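Local coordinates for CRISPR-associated protein, Cse1 family (Acidimicrobium ferrooxidans, PDB 4H3T) that probably serves as the large Cse1 subunit of the type I-E Cascade complex, which recognises foreign DNA in CRISPR immunity, at residues P269-G273 with D274-V278. The protein carries 1 engineered substitution. Sequence-based numbering, arbitrary orientation.
Sequences PERRG and DAIVV
In one of its two modelled conformers, R271 lays one face of its guanidinium over the side chain of I276, and NE of R271 sits 3.5 Å from CG1 of I276. The isoleucine carbon lies off-centre, toward the rim of the group. The first torsion of R271 (chi1 -156°) turns CG away from the backbone N; bends at chi2 and chi3 then bring the end of this conformer back over I276. On its other branch, CG2 of I276 touches CB of P269 at 4.0 Å. With an alanine at I276, R271 would probably lose its apolar support in this conformer, and a gap is likely to open beside P269.

The opposite face of the hairpin sheet carries E270, R272, A275 and V277. R272 runs extended and crosses V277 at about a right angle, with CD of R272 3.6 Å from CG2 of V277. NE and NH2 of R272 both donate to OE1 of E270 from the same side of the carboxylate, NE from well above its plane. The salt bridge runs from NE of R272 to OE1 of E270 at 3.1 Å. This side-on grip probably limits rotation of the R272 guanidinium.

Two pairs of backbone hydrogen bonds, E270 with V277 and R272 with A275, hold the antiparallel strands. A type II' turn from R272 to A275 closes this beta hairpin, with G273 at positive phi (66°).

The hairpin tip lies at the protein surface, where strand 263-272 turns into strand 275-289. F105 packs against P269, I276 and V278, M8 touches P269, and V278 shares a backbone hydrogen bond with L155.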
# COMPACT_ATOMS: atom_id res chain seq x y z
N PRO A 269 16.45 16.07 -20.88
CA PRO A 269 15.83 17.41 -20.74
C PRO A 269 16.12 18.32 -21.95
O PRO A 269 17.08 18.12 -22.67
CB PRO A 269 16.50 17.97 -19.48
CG PRO A 269 17.91 17.33 -19.51
CD PRO A 269 17.59 15.90 -19.95
N GLU A 270 15.26 19.32 -22.15
CA GLU A 270 15.40 20.29 -23.24
C GLU A 270 14.99 21.63 -22.75
O GLU A 270 13.99 21.75 -22.02
CB GLU A 270 14.55 19.88 -24.45
CG GLU A 270 14.53 20.85 -25.61
CD GLU A 270 13.51 20.60 -26.71
OE1 GLU A 270 12.61 19.77 -26.50
OE2 GLU A 270 13.60 21.26 -27.78
N ARG A 271 15.72 22.66 -23.20
CA ARG A 271 15.43 24.04 -22.88
C ARG A 271 14.42 24.55 -23.90
O ARG A 271 14.65 24.42 -25.11
CB ARG A 271 16.72 24.90 -22.90
CG ARG A 271 16.63 26.16 -22.04
CD ARG A 271 17.63 26.15 -20.88
NE ARG A 271 17.07 26.63 -19.62
CZ ARG A 271 17.77 26.82 -18.51
NH1 ARG A 271 17.17 27.25 -17.41
NH2 ARG A 271 19.07 26.57 -18.48
N ARG A 272 13.29 25.09 -23.44
CA ARG A 272 12.28 25.66 -24.35
C ARG A 272 12.05 27.10 -23.83
O ARG A 272 11.33 27.28 -22.83
CB ARG A 272 11.01 24.80 -24.33
CG ARG A 272 11.20 23.47 -24.95
CD ARG A 272 9.89 22.74 -25.02
NE ARG A 272 10.08 21.43 -25.64
CZ ARG A 272 9.13 20.52 -25.84
NH1 ARG A 272 7.90 20.75 -25.45
NH2 ARG A 272 9.42 19.37 -26.41
N GLY A 273 12.73 28.05 -24.45
CA GLY A 273 12.73 29.44 -23.98
C GLY A 273 13.42 29.42 -22.62
O GLY A 273 14.49 28.85 -22.51
N ASP A 274 12.82 29.94 -21.59
CA ASP A 274 13.44 29.91 -20.26
C ASP A 274 13.12 28.63 -19.46
O ASP A 274 13.74 28.42 -18.41
CB ASP A 274 13.04 31.16 -19.43
CG ASP A 274 11.59 31.62 -19.55
OD1 ASP A 274 10.68 30.80 -19.27
OD2 ASP A 274 11.38 32.80 -19.95
N ALA A 275 12.20 27.77 -19.94
CA ALA A 275 11.77 26.59 -19.22
C ALA A 275 12.58 25.38 -19.56
O ALA A 275 12.86 25.15 -20.70
CB ALA A 275 10.31 26.32 -19.52
N ILE A 276 12.91 24.56 -18.58
CA ILE A 276 13.50 23.25 -18.80
C ILE A 276 12.34 22.29 -18.72
O ILE A 276 11.58 22.34 -17.75
CB ILE A 276 14.61 22.92 -17.78
CG1 ILE A 276 15.77 23.94 -17.79
CG2 ILE A 276 15.13 21.47 -18.05
CD1 ILE A 276 16.64 23.84 -16.43
N VAL A 277 12.20 21.42 -19.70
CA VAL A 277 11.18 20.38 -19.66
C VAL A 277 11.86 19.07 -20.02
O VAL A 277 13.01 19.06 -20.47
CB VAL A 277 9.96 20.68 -20.57
CG1 VAL A 277 9.32 21.99 -20.14
CG2 VAL A 277 10.37 20.74 -22.04
N VAL A 278 11.11 17.98 -19.84
CA VAL A 278 11.59 16.63 -20.15
C VAL A 278 10.65 16.01 -21.19
O VAL A 278 9.66 15.46 -20.80
CB VAL A 278 11.72 15.72 -18.89
CG1 VAL A 278 12.31 14.37 -19.25
CG2 VAL A 278 12.54 16.38 -17.79